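Major capsid protein (Faustovirus, PDB 5J7O) probably builds the capsid shell of a large double-stranded DNA virus, assembling as trimers of double jelly-roll subunits. Local coordinates at residues B[50-54]-B[55-59]; B[314-317]-B[318-321]; B[404-407]-B[408-412]; B[570-573]-B[574-577]. All blocks are in the same frame, centred on the assembly; numbering follows the deposited sequence.

Interaction 1. Residues B[50-54]-B[55-59]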
loop_
_atom_site.group_PDB
_atom_site.type_symbol
_atom_site.label_atom_id
_atom_site.label_comp_id
_atom_site.label_asym_id
_atom_site.label_seq_id
_atom_site.Cartn_x
_atom_site.Cartn_y
_atom_site.Cartn_z
ATOM N N ASP B 50 27.803 17.605 34.206
ATOM C CA ASP B 50 29.076 16.999 34.596
ATOM C C ASP B 50 29.154 15.541 34.161
ATOM O O ASP B 50 30.195 15.086 33.669
ATOM C CB ASP B 50 29.280 17.109 36.109
ATOM C CG ASP B 50 29.601 18.518 36.559
ATOM O OD1 ASP B 50 29.146 18.911 37.654
ATOM O OD2 ASP B 50 30.312 19.231 35.822
ATOM N N ILE B 51 28.066 14.788 34.338
ATOM C CA ILE B 51 28.044 13.401 33.887
ATOM C C ILE B 51 28.107 13.333 32.367
ATOM O O ILE B 51 28.871 12.544 31.796
ATOM C CB ILE B 51 26.798 12.676 34.429
ATOM C CG1 ILE B 51 26.746 12.745 35.956
ATOM C CG2 ILE B 51 26.770 11.225 33.957
ATOM C CD1 ILE B 51 27.945 12.137 36.638
ATOM N N GLU B 52 27.321 14.169 31.688
ATOM C CA GLU B 52 27.186 14.068 30.240
ATOM C C GLU B 52 28.423 14.530 29.478
ATOM O O GLU B 52 28.446 14.395 28.249
ATOM C CB GLU B 52 25.953 14.844 29.776
ATOM C CG GLU B 52 24.649 14.175 30.186
ATOM C CD GLU B 52 23.448 14.695 29.426
ATOM O OE1 GLU B 52 22.871 15.721 29.844
ATOM O OE2 GLU B 52 23.082 14.076 28.404
ATOM N N ARG B 53 29.449 15.052 30.155
ATOM C CA ARG B 53 30.702 15.340 29.466
ATOM C C ARG B 53 31.381 14.069 28.968
ATOM O O ARG B 53 32.222 14.142 28.066
ATOM C CB ARG B 53 31.652 16.122 30.380
ATOM C CG ARG B 53 31.021 17.353 31.006
ATOM C CD ARG B 53 32.041 18.397 31.441
ATOM N NE ARG B 53 33.229 17.817 32.058
ATOM C CZ ARG B 53 34.465 18.006 31.608
ATOM N NH1 ARG B 53 34.676 18.769 30.544
ATOM N NH2 ARG B 53 35.494 17.442 32.228
ATOM N N THR B 54 31.034 12.913 29.532
ATOM C CA THR B 54 31.550 11.625 29.080
ATOM C C THR B 54 30.457 10.631 28.723
ATOM O O THR B 54 30.563 9.949 27.700
ATOM C CB THR B 54 32.458 10.999 30.153
ATOM O OG1 THR B 54 31.687 10.702 31.324
ATOM C CG2 THR B 54 33.589 11.946 30.522
ATOM N N HIS B 55 29.405 10.530 29.531
ATOM C CA HIS B 55 28.384 9.506 29.364
ATOM C C HIS B 55 27.068 10.107 28.889
ATOM O O HIS B 55 26.709 11.228 29.252
ATOM C CB HIS B 55 28.157 8.741 30.670
ATOM C CG HIS B 55 29.270 7.805 31.022
ATOM N ND1 HIS B 55 30.494 8.241 31.480
ATOM C CD2 HIS B 55 29.345 6.454 30.977
ATOM C CE1 HIS B 55 31.275 7.199 31.705
ATOM N NE2 HIS B 55 30.601 6.103 31.408
ATOM N N ILE B 56 26.342 9.340 28.077
ATOM C CA ILE B 56 25.042 9.751 27.557
ATOM C C ILE B 56 23.953 9.183 28.458
ATOM O O ILE B 56 24.027 8.027 28.894
ATOM C CB ILE B 56 24.862 9.306 26.090
ATOM C CG1 ILE B 56 25.845 10.033 25.169
ATOM C CG2 ILE B 56 23.431 9.501 25.624
ATOM C CD1 ILE B 56 25.902 9.456 23.773
ATOM N N LEU B 57 22.948 10.005 28.754
ATOM C CA LEU B 57 21.863 9.638 29.659
ATOM C C LEU B 57 20.645 9.240 28.833
ATOM O O LEU B 57 20.011 10.091 28.200
ATOM C CB LEU B 57 21.534 10.792 30.603
ATOM C CG LEU B 57 22.588 11.093 31.671
ATOM C CD1 LEU B 57 22.286 12.408 32.368
ATOM C CD2 LEU B 57 22.652 9.957 32.677
ATOM N N LEU B 58 20.319 7.947 28.844
ATOM C CA LEU B 58 19.182 7.460 28.073
ATOM C C LEU B 58 17.850 7.885 28.675
ATOM O O LEU B 58 16.847 7.939 27.953
ATOM C CB LEU B 58 19.255 5.939 27.946
ATOM C CG LEU B 58 20.446 5.461 27.113
ATOM C CD1 LEU B 58 20.640 3.960 27.237
ATOM C CD2 LEU B 58 20.269 5.863 25.655
ATOM N N ILE B 59 17.813 8.185 29.969
ATOM C CA ILE B 59 16.650 8.791 30.609
ATOM C C ILE B 59 16.997 10.258 30.827
ATOM O O ILE B 59 17.763 10.601 31.732
ATOM C CB ILE B 59 16.288 8.094 31.924
ATOM C CG1 ILE B 59 16.338 6.576 31.761
ATOM C CG2 ILE B 59 14.906 8.530 32.391
ATOM C CD1 ILE B 59 15.326 6.031 30.779
#

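Interaction 2. Residues B[314-317]-B[318-321]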
loop_
_atom_site.group_PDB
_atom_site.type_symbol
_atom_site.label_atom_id
_atom_site.label_comp_id
_atom_site.label_asym_id
_atom_site.label_seq_id
_atom_site.Cartn_x
_atom_site.Cartn_y
_atom_site.Cartn_z
ATOM N N SER B 314 15.693 41.076 4.082
ATOM C CA SER B 314 16.777 40.737 3.166
ATOM C C SER B 314 16.326 40.658 1.713
ATOM O O SER B 314 17.155 40.835 0.813
ATOM C CB SER B 314 17.425 39.414 3.579
ATOM O OG SER B 314 16.530 38.330 3.416
ATOM N N ILE B 315 15.055 40.381 1.461
ATOM C CA ILE B 315 14.467 40.489 0.134
ATOM C C ILE B 315 13.344 41.517 0.204
ATOM O O ILE B 315 12.218 41.200 0.591
ATOM C CB ILE B 315 13.960 39.129 -0.379
ATOM C CG1 ILE B 315 15.138 38.164 -0.540
ATOM C CG2 ILE B 315 13.233 39.295 -1.707
ATOM C CD1 ILE B 315 14.821 36.922 -1.344
ATOM N N PRO B 316 13.628 42.772 -0.144
ATOM C CA PRO B 316 12.672 43.858 0.111
ATOM C C PRO B 316 11.329 43.667 -0.578
ATOM O O PRO B 316 11.211 42.995 -1.606
ATOM C CB PRO B 316 13.398 45.093 -0.432
ATOM C CG PRO B 316 14.840 44.762 -0.278
ATOM C CD PRO B 316 14.961 43.281 -0.507
ATOM N N TYR B 317 10.312 44.286 0.015
ATOM C CA TYR B 317 8.962 44.286 -0.527
ATOM C C TYR B 317 8.877 45.200 -1.746
ATOM O O TYR B 317 9.590 46.201 -1.852
ATOM C CB TYR B 317 7.980 44.735 0.559
ATOM C CG TYR B 317 6.530 44.846 0.144
ATOM C CD1 TYR B 317 5.874 43.786 -0.468
ATOM C CD2 TYR B 317 5.805 46.002 0.405
ATOM C CE1 TYR B 317 4.543 43.886 -0.833
ATOM C CE2 TYR B 317 4.476 46.111 0.046
ATOM C CZ TYR B 317 3.851 45.050 -0.572
ATOM O OH TYR B 317 2.526 45.156 -0.931
ATOM N N GLY B 318 7.998 44.839 -2.680
ATOM C CA GLY B 318 7.844 45.574 -3.916
ATOM C C GLY B 318 8.712 45.092 -5.057
ATOM O O GLY B 318 8.484 45.499 -6.204
ATOM N N GLN B 319 9.703 44.242 -4.781
ATOM C CA GLN B 319 10.566 43.671 -5.807
ATOM C C GLN B 319 10.613 42.150 -5.713
ATOM O O GLN B 319 11.506 41.524 -6.292
ATOM C CB GLN B 319 11.976 44.255 -5.703
ATOM C CG GLN B 319 12.410 44.533 -4.273
ATOM C CD GLN B 319 13.898 44.782 -4.149
ATOM O OE1 GLN B 319 14.617 44.005 -3.521
ATOM N NE2 GLN B 319 14.367 45.876 -4.737
ATOM N N ARG B 320 9.671 41.548 -4.990
ATOM C CA ARG B 320 9.611 40.108 -4.789
ATOM C C ARG B 320 8.267 39.594 -5.285
ATOM O O ARG B 320 7.217 40.137 -4.922
ATOM C CB ARG B 320 9.820 39.756 -3.313
ATOM C CG ARG B 320 8.900 40.505 -2.358
ATOM C CD ARG B 320 9.331 40.342 -0.910
ATOM N NE ARG B 320 8.252 40.675 0.015
ATOM C CZ ARG B 320 8.401 40.777 1.332
ATOM N NH1 ARG B 320 9.591 40.582 1.882
ATOM N NH2 ARG B 320 7.361 41.079 2.097
ATOM N N PHE B 321 8.298 38.557 -6.121
ATOM C CA PHE B 321 7.081 38.066 -6.748
ATOM C C PHE B 321 7.143 36.555 -6.899
ATOM O O PHE B 321 8.223 35.963 -6.970
ATOM C CB PHE B 321 6.854 38.699 -8.126
ATOM C CG PHE B 321 6.753 40.195 -8.102
ATOM C CD1 PHE B 321 5.535 40.816 -7.882
ATOM C CD2 PHE B 321 7.874 40.982 -8.307
ATOM C CE1 PHE B 321 5.438 42.194 -7.864
ATOM C CE2 PHE B 321 7.783 42.359 -8.289
ATOM C CZ PHE B 321 6.564 42.966 -8.068
#

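Interaction 3. Residues B[404-407]-B[408-412]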
loop_
_atom_site.group_PDB
_atom_site.type_symbol
_atom_site.label_atom_id
_atom_site.label_comp_id
_atom_site.label_asym_id
_atom_site.label_seq_id
_atom_site.Cartn_x
_atom_site.Cartn_y
_atom_site.Cartn_z
ATOM N N GLU B 404 14.393 41.647 19.655
ATOM C CA GLU B 404 15.782 41.530 20.084
ATOM C C GLU B 404 16.520 40.466 19.280
ATOM O O GLU B 404 17.642 40.694 18.812
ATOM C CB GLU B 404 15.850 41.217 21.580
ATOM C CG GLU B 404 15.275 42.300 22.481
ATOM C CD GLU B 404 13.768 42.206 22.632
ATOM O OE1 GLU B 404 13.202 42.977 23.435
ATOM O OE2 GLU B 404 13.149 41.360 21.953
ATOM N N ILE B 405 15.905 39.294 19.110
ATOM C CA ILE B 405 16.550 38.225 18.355
ATOM C C ILE B 405 16.548 38.540 16.863
ATOM O O ILE B 405 17.459 38.125 16.133
ATOM C CB ILE B 405 15.866 36.879 18.663
ATOM C CG1 ILE B 405 16.074 36.511 20.132
ATOM C CG2 ILE B 405 16.408 35.773 17.775
ATOM C CD1 ILE B 405 17.526 36.280 20.497
ATOM N N HIS B 406 15.550 39.288 16.386
ATOM C CA HIS B 406 15.498 39.636 14.969
ATOM C C HIS B 406 16.715 40.458 14.558
ATOM O O HIS B 406 17.423 40.107 13.608
ATOM C CB HIS B 406 14.207 40.394 14.656
ATOM C CG HIS B 406 14.107 40.846 13.231
ATOM N ND1 HIS B 406 14.302 42.156 12.849
ATOM C CD2 HIS B 406 13.841 40.160 12.095
ATOM C CE1 HIS B 406 14.157 42.258 11.540
ATOM N NE2 HIS B 406 13.877 41.062 11.057
ATOM N N ASP B 407 16.979 41.556 15.271
ATOM C CA ASP B 407 18.112 42.402 14.910
ATOM C C ASP B 407 19.444 41.687 15.107
ATOM O O ASP B 407 20.398 41.953 14.369
ATOM C CB ASP B 407 18.083 43.702 15.712
ATOM C CG ASP B 407 16.964 44.629 15.277
ATOM O OD1 ASP B 407 16.392 44.409 14.190
ATOM O OD2 ASP B 407 16.665 45.586 16.023
ATOM N N ILE B 408 19.531 40.780 16.080
ATOM C CA ILE B 408 20.771 40.036 16.287
ATOM C C ILE B 408 21.004 39.060 15.139
ATOM O O ILE B 408 22.113 38.963 14.600
ATOM C CB ILE B 408 20.744 39.313 17.645
ATOM C CG1 ILE B 408 20.823 40.324 18.791
ATOM C CG2 ILE B 408 21.881 38.304 17.739
ATOM C CD1 ILE B 408 20.671 39.700 20.159
ATOM N N TYR B 409 19.960 38.328 14.745
ATOM C CA TYR B 409 20.098 37.324 13.695
ATOM C C TYR B 409 20.427 37.967 12.354
ATOM O O TYR B 409 21.313 37.498 11.629
ATOM C CB TYR B 409 18.813 36.498 13.600
ATOM C CG TYR B 409 18.881 35.323 12.650
ATOM C CD1 TYR B 409 19.378 34.097 13.069
ATOM C CD2 TYR B 409 18.431 35.436 11.340
ATOM C CE1 TYR B 409 19.436 33.017 12.209
ATOM C CE2 TYR B 409 18.485 34.362 10.472
ATOM C CZ TYR B 409 18.988 33.156 10.912
ATOM O OH TYR B 409 19.043 32.083 10.051
ATOM N N ILE B 410 19.723 39.046 12.008
ATOM C CA ILE B 410 19.951 39.708 10.726
ATOM C C ILE B 410 21.353 40.309 10.668
ATOM O O ILE B 410 21.961 40.386 9.592
ATOM C CB ILE B 410 18.847 40.760 10.479
ATOM C CG1 ILE B 410 17.625 40.120 9.807
ATOM C CG2 ILE B 410 19.352 41.916 9.628
ATOM C CD1 ILE B 410 16.860 39.134 10.668
ATOM N N LYS B 411 21.908 40.704 11.815
ATOM C CA LYS B 411 23.245 41.284 11.868
ATOM C C LYS B 411 24.357 40.246 11.989
ATOM O O LYS B 411 25.532 40.616 11.903
ATOM C CB LYS B 411 23.354 42.263 13.044
ATOM C CG LYS B 411 22.588 43.564 12.864
ATOM C CD LYS B 411 22.564 44.366 14.158
ATOM C CE LYS B 411 21.639 45.570 14.055
ATOM N NZ LYS B 411 21.503 46.281 15.356
ATOM N N ARG B 412 24.028 38.967 12.182
ATOM C CA ARG B 412 25.045 37.963 12.471
ATOM C C ARG B 412 24.978 36.703 11.617
ATOM O O ARG B 412 26.001 36.016 11.505
ATOM C CB ARG B 412 24.980 37.549 13.950
ATOM C CG ARG B 412 25.473 38.617 14.913
ATOM C CD ARG B 412 26.828 38.253 15.495
ATOM N NE ARG B 412 27.439 39.375 16.203
ATOM C CZ ARG B 412 28.445 40.100 15.725
ATOM N NH1 ARG B 412 28.964 39.818 14.536
ATOM N NH2 ARG B 412 28.939 41.104 16.436
#

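Interaction 4. Residues B[570-573]-B[574-577]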
loop_
_atom_site.group_PDB
_atom_site.type_symbol
_atom_site.label_atom_id
_atom_site.label_comp_id
_atom_site.label_asym_id
_atom_site.label_seq_id
_atom_site.Cartn_x
_atom_site.Cartn_y
_atom_site.Cartn_z
ATOM N N ASN B 570 23.371 10.477 -7.737
ATOM C CA ASN B 570 23.679 11.059 -6.438
ATOM C C ASN B 570 25.159 11.405 -6.326
ATOM O O ASN B 570 26.024 10.659 -6.795
ATOM C CB ASN B 570 23.285 10.101 -5.311
ATOM C CG ASN B 570 23.495 10.701 -3.937
ATOM O OD1 ASN B 570 23.586 11.918 -3.782
ATOM N ND2 ASN B 570 23.569 9.845 -2.925
ATOM N N PHE B 571 25.443 12.545 -5.688
ATOM C CA PHE B 571 26.810 12.989 -5.448
ATOM C C PHE B 571 27.030 13.441 -4.008
ATOM O O PHE B 571 28.109 13.958 -3.692
ATOM C CB PHE B 571 27.187 14.122 -6.410
ATOM C CG PHE B 571 26.898 13.814 -7.847
ATOM C CD1 PHE B 571 27.749 13.004 -8.581
ATOM C CD2 PHE B 571 25.774 14.334 -8.467
ATOM C CE1 PHE B 571 27.485 12.721 -9.906
ATOM C CE2 PHE B 571 25.505 14.054 -9.792
ATOM C CZ PHE B 571 26.362 13.246 -10.512
ATOM N N CYS B 572 26.041 13.270 -3.136
ATOM C CA CYS B 572 26.171 13.595 -1.725
ATOM C C CYS B 572 25.777 12.381 -0.894
ATOM O O CYS B 572 25.146 11.443 -1.387
ATOM C CB CYS B 572 25.307 14.804 -1.336
ATOM S SG CYS B 572 23.529 14.530 -1.492
ATOM N N LEU B 573 26.158 12.411 0.383
ATOM C CA LEU B 573 25.878 11.281 1.261
ATOM C C LEU B 573 24.447 11.288 1.777
ATOM O O LEU B 573 23.886 10.218 2.042
ATOM C CB LEU B 573 26.851 11.271 2.440
ATOM C CG LEU B 573 28.286 10.832 2.146
ATOM C CD1 LEU B 573 29.127 10.889 3.410
ATOM C CD2 LEU B 573 28.301 9.433 1.549
ATOM N N TYR B 574 23.839 12.461 1.928
ATOM C CA TYR B 574 22.513 12.583 2.537
ATOM C C TYR B 574 21.651 13.532 1.719
ATOM O O TYR B 574 21.380 14.668 2.129
ATOM C CB TYR B 574 22.634 13.047 3.990
ATOM C CG TYR B 574 23.557 12.170 4.799
ATOM C CD1 TYR B 574 23.138 10.928 5.253
ATOM C CD2 TYR B 574 24.853 12.573 5.090
ATOM C CE1 TYR B 574 23.978 10.115 5.984
ATOM C CE2 TYR B 574 25.702 11.767 5.821
ATOM C CZ TYR B 574 25.259 10.539 6.266
ATOM O OH TYR B 574 26.099 9.731 6.996
ATOM N N PRO B 575 21.189 13.090 0.550
ATOM C CA PRO B 575 20.232 13.902 -0.218
ATOM C C PRO B 575 18.943 14.093 0.565
ATOM O O PRO B 575 18.306 13.128 0.995
ATOM C CB PRO B 575 20.015 13.078 -1.493
ATOM C CG PRO B 575 20.368 11.683 -1.108
ATOM C CD PRO B 575 21.479 11.806 -0.111
ATOM N N GLY B 576 18.567 15.353 0.759
ATOM C CA GLY B 576 17.390 15.712 1.534
ATOM C C GLY B 576 17.676 16.448 2.826
ATOM O O GLY B 576 16.727 16.937 3.463
ATOM N N THR B 577 18.930 16.551 3.254
ATOM C CA THR B 577 19.295 17.262 4.467
ATOM C C THR B 577 19.902 18.616 4.121
ATOM O O THR B 577 20.490 18.798 3.053
ATOM C CB THR B 577 20.284 16.446 5.302
ATOM O OG1 THR B 577 21.436 16.138 4.508
ATOM C CG2 THR B 577 19.638 15.151 5.770
#

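Interaction 1. Residues B[50-54]-B[55-59]
H55 and T54, neighbours in sequence, turn their polar side chains onto one another, and the short bond between them shows how a chain leaving a helix can fix the rotation of an imidazole. T54 OG1 lies 2.7 Å from H55 ND1, coming in at the edge of the ring and in its plane. The hydroxyl reaches that place because chi1 of 65° sets OG1 between the backbone N and the carbonyl carbon of its own residue. On the far end of the ring, NE2 is bonded to the carbonyl O of A21, so H55 is gripped through both of its nitrogens.

Beneath, the backbone carries the chain on from helix 48-52. I51 O receives H55 N at 3.1 Å, a nearly straight bond (173° at the hydrogen), and T54 N at 3.2 Å, the two donors arriving from opposite faces of the carbonyl plane. A CA-H...O contact follows the same bend, E52 CA lying 3.0 Å from H55 O.

From the helix side, the E52 side chain crosses that of L57 at about a right angle, its methylene CG touching L57 CD1 at 3.7 Å; the aliphatic part of the glutamate therefore meets the leucine, whose CB points back toward the helix. I51, more loosely, places CG2 4.5 Å from L57 CD2, while the I51 side chain, whose end leads away, packs on L25 and I29 of helix 22-38. E52 O is bonded to K64 NZ of the second subunit, against whose P65 the H55 side chain also packs.

Interaction 2. Residues B[314-317]-B[318-321]
G318 follows Y317 at the corner of a type II beta turn running from P316 to Q319, with its N 3.2 Å from Y317 CG. Its phi of 91° is the positive value that the third position of such a turn demands, and having no CB it avoids the carbonyl O of Y317.

Q319 closes the turn and folds back over the proline. Its CG sits between the backbone N and the carbonyl carbon (chi1 35°) and lies 3.3 Å from P316 O; from there the extended chain carries OE1 alongside the pyrrolidine ring, 3.1 Å from P316 CD.

R320 does most of the joining. Its CB meets I315 CG2 at 3.8 Å, its CD passes P316 O at 3.3 Å, and the straight run from CG to NE lays the side chain back across the turn. NH1 then gives a hydrogen bond of 3.0 Å to I315 O, nearly along the C=O axis although the oxygen is tilted 25° from the guanidinium plane. Y317 CA lies over one face of that group, 3.7 Å above the plane and toward its rim, and NE also comes near the edge of the tyrosine ring. NE is bonded to I93 O and NH1 additionally to S312 OG, so the buried guanidinium is fixed by several carbonyl and hydroxyl partners.

F321 turns instead to Q90 and S92 of strand 88-92. The whole is a beta turn with an arginine folded back over it, delivering the chain into strand 320-326 of a four-stranded antiparallel sheet, consistent with a wall of the first jelly-roll.

Interaction 3. Residues B[404-407]-B[408-412]
I410 lays its CD1 over one face of the H406 ring, 3.5 Å from CD2, a pairing four residues apart along helix 403-412. The imidazole is carried to the carbonyl side of its residue, trans to the backbone N (chi1 177°), and ND1 gives a long, weak bond to D407 OD1.

Beneath these side chains runs the alpha-helical ladder. I410 N meets H406 O at 3.0 Å in an almost straight bond, Y409 N donates to I405 O at 2.9 Å, and I408 N reaches E404 O only weakly. K411 N is bonded to D407 O at 3.2 Å but stands well above the carbonyl plane. The methylenes of K411 run past the same oxygen, with CG 3.1 Å from D407 O, while K411 NZ stays 4.9 Å from D407 OD2, not in contact, although the opposite charges may attract weakly.

Several polar ends look to the third subunit: Y409 OH bonds to its S61 N, and R412 makes a salt bridge to its D43. The helix itself bridges strands 389-401 and 415-428, with I410 against V313 and I405 against A67 of its own chain.

Interaction 4. Residues B[570-573]-B[574-577]
L573 lies against the Y574 ring at the start of a type II beta turn (Y574 to T577) that follows an Asx turn at the end of strand 567-570. The leucine CB sits over the face of the tyrosine ring, 3.9 Å from its centroid and 29° off the normal, a CH-pi contact. The leucine carbonyl carbon lies over a face too, 3.3 Å from Y574 CG, so the ring is laid against the backbone just before it.

P575 is approached differently. C572 SG, held between its own backbone N and carbonyl carbon (chi1 65°), rests 3.4 Å from P575 N and also touches the proline ring. The N570 side chain crosses that of P575 at about a right angle, ND2 4.0 Å from P575 CD. The amide is oriented by C572: OD1 accepts from C572 N at 2.9 Å, the donor standing above the carbonyl plane, while ND2 bonds weakly to C572 O.

Other subunits cover this bend: Y71 of the third subunit bonds C572 O, and L58 of the second packs on L573. Within the turn, T577 N and T577 OG1 both donate to Y574 O, the hydroxyl at 2.8 Å in the carbonyl plane, on a lone pair.

Overall arrangement
The four contacts follow one another along the chain without overlap. Interaction 1 lies on the N-terminal arm, 47 Å from the chain's centre. Interactions 2 and 3 are the nearest pair, their nearest atoms about 6 Å apart; one leads into strand 320-326, the other occupies the helix between strands 389-401 and 415-428. Interaction 4 follows strand 567-570, in the same sheet as 415-428. Within one chain, the centres of interactions 1 and 4 are 31 Å apart, yet between subunits they meet: L58 packs on L573 of the third subunit. In the other direction, the third subunit's arm reaches interaction 3 through its S61 and D43, which is consistent with the arms helping to hold the trimer together.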